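Local structure of DELTA1-pyrroline-2-carboxylate reductase (Thermococcus litoralis DSM 5473, 6T3E) at residues B[63-68]-B[72-77]; B[169-174]-B[200-205]; B[294-299]-B[304-309]. The protein reduces Delta1-pyrroline-2-carboxylate to L-proline, using a reduced nicotinamide dinucleotide such as NADH as the hydride donor. All coordinates share one frame; numbering follows the deposited sequence.

Contact 1 of 3, residues B[63-68]-B[72-77]; sequences RTIIEV and NGFILY. With PRO (proline), chain E.
Arg63 and Leu76 meet where a two-stranded hairpin reaches the proline pocket. Followed outward, the arginine starts with CB 3.4 Å from Tyr77 O. CG then turns in between the backbone N and the carbonyl carbon (chi1 62°), and from there the chain runs extended over Leu76. CD lies 3.6 Å from Leu76 CD2, and the same methyl lies over one face of the guanidinium, toward its rim, nearest to NH1 at 3.4 Å. The nitrogens work at the rim: NH1 donates to the carboxylate O of bound proline at 2.7 Å, the oxygen lying in the guanidinium plane, while NE makes a salt bridge with Glu276 and NH2 bonds to Val321 O. A leucine in its place would probably leave the proline carboxylate short of one donor and Glu276 without its charged mate.

Behind this tip, Thr64, Ile66 and Val68 pair with Tyr77, Ile75 and Gly73 through backbone hydrogen bonds. On the face carrying Ile65 and Leu76, Phe74 lies alongside Glu67, its CE2 3.9 Å from Glu67 CD; on the other, Ile66 CB rests 3.7 Å from Ile75 CG2, and Ile66 CD1 approaches Tyr77 CE2. The second subunit packs on that latter face. Lys91 and Arg134 also hydrogen-bond the proline. Val68 is matched by two residues, Asn72 and Gly73, which gives a G1 bulge beside the turn of this antiparallel beta hairpin, with a proline-binding arginine farther from the turn.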
loop_
_atom_site.group_PDB
_atom_site.type_symbol
_atom_site.label_atom_id
_atom_site.label_comp_id
_atom_site.label_asym_id
_atom_site.label_seq_id
_atom_site.Cartn_x
_atom_site.Cartn_y
_atom_site.Cartn_z
ATOM N N ARG B 63 -5.121 0.155 -7.213
ATOM C CA ARG B 63 -3.757 0.188 -6.692
ATOM C C ARG B 63 -3.163 1.593 -6.814
ATOM O O ARG B 63 -3.509 2.370 -7.710
ATOM C CB ARG B 63 -2.853 -0.811 -7.425
ATOM C CG ARG B 63 -2.666 -0.559 -8.938
ATOM C CD ARG B 63 -1.651 -1.545 -9.536
ATOM N NE ARG B 63 -1.789 -1.711 -10.980
ATOM C CZ ARG B 63 -1.256 -2.713 -11.679
ATOM N NH1 ARG B 63 -0.542 -3.649 -11.073
ATOM N NH2 ARG B 63 -1.448 -2.793 -12.990
ATOM N N THR B 64 -2.253 1.904 -5.893
ATOM C CA THR B 64 -1.575 3.188 -5.841
ATOM C C THR B 64 -0.241 3.074 -6.574
ATOM O O THR B 64 0.551 2.169 -6.289
ATOM C CB THR B 64 -1.372 3.607 -4.387
ATOM O OG1 THR B 64 -2.649 3.828 -3.778
ATOM C CG2 THR B 64 -0.558 4.882 -4.297
ATOM N N ILE B 65 -0.009 3.961 -7.541
ATOM C CA ILE B 65 1.224 3.967 -8.325
ATOM C C ILE B 65 1.995 5.245 -8.027
ATOM O O ILE B 65 1.476 6.351 -8.222
ATOM C CB ILE B 65 0.948 3.835 -9.830
ATOM C CG1 ILE B 65 0.124 2.581 -10.107
ATOM C CG2 ILE B 65 2.263 3.785 -10.613
ATOM C CD1 ILE B 65 -0.009 2.274 -11.570
ATOM N N ILE B 66 3.236 5.095 -7.571
ATOM C CA ILE B 66 4.153 6.213 -7.391
ATOM C C ILE B 66 5.233 6.084 -8.449
ATOM O O ILE B 66 5.976 5.094 -8.476
ATOM C CB ILE B 66 4.773 6.240 -5.988
ATOM C CG1 ILE B 66 3.703 6.483 -4.927
ATOM C CG2 ILE B 66 5.872 7.300 -5.914
ATOM C CD1 ILE B 66 4.272 6.718 -3.553
ATOM N N GLU B 67 5.324 7.082 -9.314
ATOM C CA GLU B 67 6.327 7.091 -10.368
ATOM C C GLU B 67 7.592 7.743 -9.826
ATOM O O GLU B 67 7.552 8.871 -9.322
ATOM C CB GLU B 67 5.809 7.832 -11.599
ATOM C CG GLU B 67 6.900 8.241 -12.575
ATOM C CD GLU B 67 6.356 8.735 -13.907
ATOM O OE1 GLU B 67 5.232 9.285 -13.944
ATOM O OE2 GLU B 67 7.056 8.564 -14.918
ATOM N N VAL B 68 8.699 7.008 -9.855
ATOM C CA VAL B 68 10.004 7.578 -9.476
ATOM C C VAL B 68 10.639 8.073 -10.771
ATOM O O VAL B 68 11.442 7.395 -11.419
ATOM C CB VAL B 68 10.874 6.575 -8.719
ATOM C CG1 VAL B 68 12.015 7.291 -8.003
ATOM C CG2 VAL B 68 10.016 5.775 -7.738
ATOM N N ASN B 72 13.782 6.569 -13.172
ATOM C CA ASN B 72 13.159 5.831 -14.265
ATOM C C ASN B 72 12.502 4.537 -13.771
ATOM O O ASN B 72 12.795 3.430 -14.234
ATOM C CB ASN B 72 14.196 5.559 -15.357
ATOM C CG ASN B 72 13.594 4.929 -16.567
ATOM O OD1 ASN B 72 12.444 5.208 -16.900
ATOM N ND2 ASN B 72 14.365 4.085 -17.255
ATOM N N GLY B 73 11.559 4.698 -12.842
ATOM C CA GLY B 73 10.905 3.541 -12.268
ATOM C C GLY B 73 9.511 3.825 -11.748
ATOM O O GLY B 73 9.042 4.966 -11.703
ATOM N N PHE B 74 8.833 2.737 -11.404
ATOM C CA PHE B 74 7.527 2.785 -10.771
ATOM C C PHE B 74 7.522 1.858 -9.566
ATOM O O PHE B 74 8.219 0.840 -9.551
ATOM C CB PHE B 74 6.410 2.364 -11.742
ATOM C CG PHE B 74 6.389 3.130 -13.014
ATOM C CD1 PHE B 74 7.188 2.750 -14.076
ATOM C CD2 PHE B 74 5.562 4.230 -13.159
ATOM C CE1 PHE B 74 7.167 3.464 -15.271
ATOM C CE2 PHE B 74 5.528 4.942 -14.341
ATOM C CZ PHE B 74 6.327 4.556 -15.403
ATOM N N ILE B 75 6.726 2.205 -8.556
ATOM C CA ILE B 75 6.455 1.304 -7.442
ATOM C C ILE B 75 4.946 1.226 -7.245
ATOM O O ILE B 75 4.255 2.255 -7.239
ATOM C CB ILE B 75 7.178 1.724 -6.148
ATOM C CG1 ILE B 75 6.829 0.749 -5.026
ATOM C CG2 ILE B 75 6.867 3.142 -5.763
ATOM C CD1 ILE B 75 7.947 0.549 -4.045
ATOM N N LEU B 76 4.431 0.001 -7.131
ATOM C CA LEU B 76 2.996 -0.254 -7.131
ATOM C C LEU B 76 2.580 -0.904 -5.812
ATOM O O LEU B 76 3.157 -1.914 -5.397
ATOM C CB LEU B 76 2.625 -1.126 -8.341
ATOM C CG LEU B 76 2.711 -0.480 -9.742
ATOM C CD1 LEU B 76 4.140 -0.478 -10.360
ATOM C CD2 LEU B 76 1.720 -1.106 -10.714
ATOM N N TYR B 77 1.540 -0.359 -5.184
ATOM C CA TYR B 77 1.029 -0.851 -3.904
ATOM C C TYR B 77 -0.374 -1.402 -4.136
ATOM O O TYR B 77 -1.303 -0.642 -4.439
ATOM C CB TYR B 77 1.053 0.264 -2.856
ATOM C CG TYR B 77 2.411 0.927 -2.773
ATOM C CD1 TYR B 77 3.402 0.424 -1.933
ATOM C CD2 TYR B 77 2.722 2.018 -3.567
ATOM C CE1 TYR B 77 4.659 1.010 -1.874
ATOM C CE2 TYR B 77 3.978 2.611 -3.519
ATOM C CZ TYR B 77 4.934 2.107 -2.669
ATOM O OH TYR B 77 6.171 2.700 -2.622
HETATM N N PRO E . 2.471 -4.518 -13.114
HETATM C CA PRO E . 2.948 -5.750 -12.477
HETATM C C PRO E . 2.050 -6.275 -11.360
HETATM O O PRO E . 0.859 -5.947 -11.254
HETATM C CB PRO E . 4.306 -5.333 -11.916
HETATM C CG PRO E . 4.809 -4.318 -12.896
HETATM C CD PRO E . 3.589 -3.629 -13.486
HETATM O OXT PRO E . 2.511 -7.052 -10.523
#

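Contact 2 of 3, residues B[169-174]-B[200-205]; sequences AVCEVR and LGIEIK
A small apolar contact near the surface, in which Cys171 of helix 161-173 meets Leu200 and Ile202, joins two successive crossovers of the parallel nucleotide-binding sheet. The helix connects strands 153-157 and 178-182; Leu200 closes helix 186-200, and Ile202 leads into strand 203-206, an outermost strand of that sheet within the chain. A beta-alpha-beta-alpha-beta run of this kind belongs to a Rossmann-type domain, consistent with a GxGxxA-type sequence after strand 153-157.

The cysteine sulfur does all the touching. With SG beside the backbone N and anti to the carbonyl carbon (chi1 -63°), the thiol projects from the helix toward the turn. One methyl of Leu200, CD1, comes 3.6 Å from Cys171 SG. Ile202 adds a looser touch, its CD1 standing 4.3 Å from the same sulfur. Between these two hydrophobic residues the backbone swings out of the helix at Gly201, whose positive phi (64°) suits a glycine, and Leu200 and Ile202, on the two sides of this turn, both direct their CB toward the helix of Cys171. Neighbouring helix residues widen the patch: Leu167 touches both side chains, and Trp168 packs on Leu200.

Farther along the chain, Val170 O accepts from Val173 N at 3.2 Å and from Arg174 N at 3.0 Å. Arg174 NH1 reaches back to Val173 O, approaching from above the carbonyl plane, while its NH2 bonds to Ala147 O and Lys144 O, tying this part of the chain to the region of helix 128-146.

Chemically, the cysteine acts here as a small apolar group: sulfur against methyl groups gives dispersion and shape fit with little directionality, and between these two segments the contact rests on packing.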
loop_
_atom_site.group_PDB
_atom_site.type_symbol
_atom_site.label_atom_id
_atom_site.label_comp_id
_atom_site.label_asym_id
_atom_site.label_seq_id
_atom_site.Cartn_x
_atom_site.Cartn_y
_atom_site.Cartn_z
ATOM N N ALA B 169 1.773 -21.323 -18.575
ATOM C CA ALA B 169 0.342 -21.387 -18.294
ATOM C C ALA B 169 -0.481 -21.664 -19.551
ATOM O O ALA B 169 -1.560 -22.258 -19.459
ATOM C CB ALA B 169 -0.120 -20.100 -17.623
ATOM N N VAL B 170 -0.024 -21.200 -20.720
ATOM C CA VAL B 170 -0.715 -21.533 -21.965
ATOM C C VAL B 170 -0.600 -23.028 -22.258
ATOM O O VAL B 170 -1.545 -23.649 -22.758
ATOM C CB VAL B 170 -0.182 -20.669 -23.128
ATOM C CG1 VAL B 170 -0.723 -21.157 -24.467
ATOM C CG2 VAL B 170 -0.568 -19.223 -22.923
ATOM N N CYS B 171 0.552 -23.629 -21.940
ATOM C CA CYS B 171 0.749 -25.062 -22.159
ATOM C C CYS B 171 -0.099 -25.907 -21.207
ATOM O O CYS B 171 -0.442 -27.053 -21.530
ATOM C CB CYS B 171 2.228 -25.420 -21.984
ATOM S SG CYS B 171 3.406 -24.656 -23.133
ATOM N N GLU B 172 -0.410 -25.387 -20.017
ATOM C CA GLU B 172 -1.256 -26.135 -19.091
ATOM C C GLU B 172 -2.705 -26.163 -19.549
ATOM O O GLU B 172 -3.468 -27.027 -19.111
ATOM C CB GLU B 172 -1.160 -25.549 -17.678
ATOM C CG GLU B 172 0.141 -25.885 -16.944
ATOM C CD GLU B 172 0.150 -27.301 -16.377
ATOM O OE1 GLU B 172 -0.944 -27.899 -16.263
ATOM O OE2 GLU B 172 1.248 -27.811 -16.043
ATOM N N VAL B 173 -3.077 -25.265 -20.451
ATOM C CA VAL B 173 -4.463 -25.072 -20.841
ATOM C C VAL B 173 -4.743 -25.527 -22.275
ATOM O O VAL B 173 -5.902 -25.836 -22.592
ATOM C CB VAL B 173 -4.852 -23.588 -20.636
ATOM C CG1 VAL B 173 -5.957 -23.123 -21.562
ATOM C CG2 VAL B 173 -5.205 -23.331 -19.172
ATOM N N ARG B 174 -3.726 -25.633 -23.129
ATOM C CA ARG B 174 -3.889 -26.034 -24.520
ATOM C C ARG B 174 -2.845 -27.085 -24.886
ATOM O O ARG B 174 -1.868 -27.296 -24.166
ATOM C CB ARG B 174 -3.788 -24.816 -25.446
ATOM C CG ARG B 174 -4.944 -23.835 -25.290
ATOM C CD ARG B 174 -6.234 -24.422 -25.838
ATOM N NE ARG B 174 -7.340 -23.466 -25.811
ATOM C CZ ARG B 174 -8.340 -23.497 -24.930
ATOM N NH1 ARG B 174 -8.374 -24.440 -23.996
ATOM N NH2 ARG B 174 -9.309 -22.585 -24.981
ATOM N N LEU B 200 9.254 -27.171 -20.850
ATOM C CA LEU B 200 7.885 -27.586 -21.189
ATOM C C LEU B 200 7.831 -28.806 -22.099
ATOM O O LEU B 200 6.731 -29.264 -22.426
ATOM C CB LEU B 200 7.117 -26.434 -21.843
ATOM C CG LEU B 200 7.216 -25.140 -21.041
ATOM C CD1 LEU B 200 6.675 -23.931 -21.816
ATOM C CD2 LEU B 200 6.524 -25.269 -19.695
ATOM N N GLY B 201 8.977 -29.318 -22.539
ATOM C CA GLY B 201 8.978 -30.477 -23.426
ATOM C C GLY B 201 8.319 -30.211 -24.761
ATOM O O GLY B 201 7.612 -31.078 -25.287
ATOM N N ILE B 202 8.534 -29.020 -25.321
ATOM C CA ILE B 202 8.012 -28.641 -26.624
ATOM C C ILE B 202 9.140 -27.981 -27.395
ATOM O O ILE B 202 10.106 -27.474 -26.819
ATOM C CB ILE B 202 6.803 -27.681 -26.550
ATOM C CG1 ILE B 202 7.201 -26.372 -25.857
ATOM C CG2 ILE B 202 5.609 -28.345 -25.869
ATOM C CD1 ILE B 202 6.310 -25.186 -26.198
ATOM N N GLU B 203 9.002 -27.993 -28.720
ATOM C CA GLU B 203 9.984 -27.365 -29.593
ATOM C C GLU B 203 9.781 -25.850 -29.610
ATOM O O GLU B 203 8.664 -25.361 -29.815
ATOM C CB GLU B 203 9.885 -27.937 -31.009
ATOM C CG GLU B 203 10.859 -27.308 -31.985
ATOM C CD GLU B 203 10.581 -27.688 -33.425
ATOM O OE1 GLU B 203 10.040 -28.793 -33.657
ATOM O OE2 GLU B 203 10.903 -26.877 -34.323
ATOM N N ILE B 204 10.855 -25.103 -29.370
ATOM C CA ILE B 204 10.795 -23.647 -29.403
ATOM C C ILE B 204 11.922 -23.127 -30.289
ATOM O O ILE B 204 13.099 -23.434 -30.062
ATOM C CB ILE B 204 10.866 -23.031 -27.996
ATOM C CG1 ILE B 204 9.692 -23.547 -27.155
ATOM C CG2 ILE B 204 10.838 -21.515 -28.093
ATOM C CD1 ILE B 204 9.878 -23.439 -25.649
ATOM N N LYS B 205 11.561 -22.341 -31.290
ATOM C CA LYS B 205 12.502 -21.814 -32.258
ATOM C C LYS B 205 12.445 -20.302 -32.201
ATOM O O LYS B 205 11.363 -19.709 -32.134
ATOM C CB LYS B 205 12.182 -22.294 -33.676
ATOM C CG LYS B 205 12.716 -23.681 -34.003
ATOM C CD LYS B 205 14.056 -23.586 -34.711
ATOM C CE LYS B 205 14.975 -24.744 -34.359
ATOM N NZ LYS B 205 16.309 -24.574 -35.011
#

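Contact 3 of 3, residues B[294-299]-B[304-309]; sequences IHAELA and GVKKGR
His295 extends its imidazole beside the backbone of Lys307 and passes obliquely by CB of Lys306. With CG anti to the backbone N (chi1 165°), the ring reaches across to the loop and brings NE2 to 2.6 Å from Lys307 O. The histidine is the donor, so NE2 carries a proton; the bond meets the oxygen nearly along the C=O axis, with the acceptor tilted 17° from the ring plane. A side chain thus grips a main-chain carbonyl of an exposed loop.

Lys306 completes the contact with its aliphatic part. Its CB sits 3.6 Å from Ala296 CB, and CG follows at 3.8 Å from the same methyl. A bend at chi2 (-82°) then carries the chain across the His295 carbonyl: CE approaches His295 O at 3.6 Å, while NZ stays 4.0 Å from it. The ammonium lies 5.3 Å from His295 ND1, near enough that its charge would probably disfavour a second proton on the imidazole. On the loop side, Lys307 turns its amine back to Gly304 O in a weak hydrogen bond, and Gly304 takes up a positive phi directly after the helix.

Between the two segments runs the short helix 298-303, with Glu297 at its N-cap position; Glu297 N bonds to Glu300 OE1, and Lys306 is joined by a backbone bond to Glu300. Strand 294-297 is the outermost strand at its end of the parallel sheet, paired with strand 264-267 through His295 and Ala296. Leu298 and Ala299 pack on Phe50 of helix 39-54, and Leu298 also touches helix 128-146, while Gly308 O receives Lys264 NZ, which brings the loop back to the neighbouring strand.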
loop_
_atom_site.group_PDB
_atom_site.type_symbol
_atom_site.label_atom_id
_atom_site.label_comp_id
_atom_site.label_asym_id
_atom_site.label_seq_id
_atom_site.Cartn_x
_atom_site.Cartn_y
_atom_site.Cartn_z
ATOM N N ILE B 294 -14.836 -2.821 -24.786
ATOM C CA ILE B 294 -14.525 -3.867 -23.816
ATOM C C ILE B 294 -15.714 -4.820 -23.765
ATOM O O ILE B 294 -16.808 -4.439 -23.336
ATOM C CB ILE B 294 -14.225 -3.285 -22.428
ATOM C CG1 ILE B 294 -12.842 -2.633 -22.402
ATOM C CG2 ILE B 294 -14.339 -4.367 -21.349
ATOM C CD1 ILE B 294 -12.624 -1.701 -21.220
ATOM N N HIS B 295 -15.508 -6.057 -24.222
ATOM C CA HIS B 295 -16.594 -7.032 -24.219
ATOM C C HIS B 295 -16.972 -7.424 -22.799
ATOM O O HIS B 295 -18.152 -7.419 -22.435
ATOM C CB HIS B 295 -16.196 -8.271 -25.020
ATOM C CG HIS B 295 -17.086 -9.453 -24.784
ATOM N ND1 HIS B 295 -18.373 -9.526 -25.274
ATOM C CD2 HIS B 295 -16.872 -10.613 -24.119
ATOM C CE1 HIS B 295 -18.912 -10.678 -24.924
ATOM N NE2 HIS B 295 -18.022 -11.358 -24.224
ATOM N N ALA B 296 -15.980 -7.745 -21.975
ATOM C CA ALA B 296 -16.250 -8.224 -20.632
ATOM C C ALA B 296 -14.984 -8.154 -19.791
ATOM O O ALA B 296 -13.862 -8.194 -20.305
ATOM C CB ALA B 296 -16.786 -9.660 -20.658
ATOM N N GLU B 297 -15.190 -8.073 -18.482
ATOM C CA GLU B 297 -14.126 -8.302 -17.522
ATOM C C GLU B 297 -13.949 -9.796 -17.310
ATOM O O GLU B 297 -14.892 -10.580 -17.443
ATOM C CB GLU B 297 -14.445 -7.638 -16.182
ATOM C CG GLU B 297 -14.579 -6.131 -16.231
ATOM C CD GLU B 297 -14.706 -5.523 -14.849
ATOM O OE1 GLU B 297 -13.682 -5.066 -14.296
ATOM O OE2 GLU B 297 -15.831 -5.502 -14.312
ATOM N N LEU B 298 -12.728 -10.188 -16.950
ATOM C CA LEU B 298 -12.456 -11.602 -16.744
ATOM C C LEU B 298 -13.362 -12.193 -15.672
ATOM O O LEU B 298 -13.767 -13.355 -15.780
ATOM C CB LEU B 298 -10.986 -11.805 -16.370
ATOM C CG LEU B 298 -10.523 -13.254 -16.207
ATOM C CD1 LEU B 298 -10.583 -13.988 -17.529
ATOM C CD2 LEU B 298 -9.126 -13.320 -15.616
ATOM N N ALA B 299 -13.724 -11.401 -14.657
ATOM C CA ALA B 299 -14.594 -11.916 -13.603
ATOM C C ALA B 299 -15.957 -12.303 -14.156
ATOM O O ALA B 299 -16.566 -13.274 -13.692
ATOM C CB ALA B 299 -14.737 -10.890 -12.480
ATOM N N GLY B 304 -19.445 -17.067 -15.998
ATOM C CA GLY B 304 -20.351 -17.513 -17.034
ATOM C C GLY B 304 -21.406 -16.507 -17.440
ATOM O O GLY B 304 -22.173 -16.783 -18.373
ATOM N N VAL B 305 -21.467 -15.351 -16.771
ATOM C CA VAL B 305 -22.424 -14.303 -17.126
ATOM C C VAL B 305 -22.150 -13.753 -18.523
ATOM O O VAL B 305 -23.080 -13.545 -19.315
ATOM C CB VAL B 305 -22.406 -13.199 -16.054
ATOM C CG1 VAL B 305 -22.825 -11.854 -16.642
ATOM C CG2 VAL B 305 -23.309 -13.604 -14.890
ATOM N N LYS B 306 -20.881 -13.506 -18.852
ATOM C CA LYS B 306 -20.495 -13.045 -20.178
ATOM C C LYS B 306 -19.747 -14.164 -20.879
ATOM O O LYS B 306 -18.929 -14.852 -20.259
ATOM C CB LYS B 306 -19.602 -11.805 -20.105
ATOM C CG LYS B 306 -20.316 -10.539 -19.730
ATOM C CD LYS B 306 -20.986 -9.940 -20.940
ATOM C CE LYS B 306 -21.211 -8.454 -20.761
ATOM N NZ LYS B 306 -22.094 -7.939 -21.845
ATOM N N LYS B 307 -19.980 -14.306 -22.180
ATOM C CA LYS B 307 -19.413 -15.419 -22.924
ATOM C C LYS B 307 -18.044 -15.053 -23.471
ATOM O O LYS B 307 -17.758 -13.887 -23.749
ATOM C CB LYS B 307 -20.349 -15.848 -24.058
ATOM C CG LYS B 307 -21.844 -15.782 -23.701
ATOM C CD LYS B 307 -22.248 -16.895 -22.729
ATOM C CE LYS B 307 -23.743 -16.864 -22.395
ATOM N NZ LYS B 307 -24.048 -17.282 -20.985
ATOM N N GLY B 308 -17.200 -16.070 -23.624
ATOM C CA GLY B 308 -15.837 -15.881 -24.087
ATOM C C GLY B 308 -15.700 -15.957 -25.594
ATOM O O GLY B 308 -16.176 -15.068 -26.303
ATOM N N ARG B 309 -15.050 -17.007 -26.098
ATOM C CA ARG B 309 -14.866 -17.203 -27.534
ATOM C C ARG B 309 -16.062 -17.954 -28.099
ATOM O O ARG B 309 -16.339 -19.084 -27.682
ATOM C CB ARG B 309 -13.583 -17.981 -27.802
ATOM C CG ARG B 309 -13.430 -18.463 -29.231
ATOM C CD ARG B 309 -12.012 -18.965 -29.486
ATOM N NE ARG B 309 -11.588 -18.724 -30.859
ATOM C CZ ARG B 309 -10.989 -17.612 -31.278
ATOM N NH1 ARG B 309 -10.729 -16.621 -30.437
ATOM N NH2 ARG B 309 -10.648 -17.492 -32.547
#

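Overall arrangement
Read from the N terminus, the three contacts follow one another in series, neither nesting nor crossing. Contact 1 closes a tight hairpin, with three residues between its segments, in the mixed sheet that lines the proline site and meets the second subunit. The chain then enters the parallel sheet, where contact 2 spans 25 residues, linking the crossover helix 161-173 to the approach to strand 203-206. Contact 3 closes a short loop round helix 298-303 at the opposite edge strand, 294-297. Contacts 2 and 3 therefore reach the same sheet, their centres about 25 Å apart, while contacts 1 and 2 lie on opposite sides of the chain's centre.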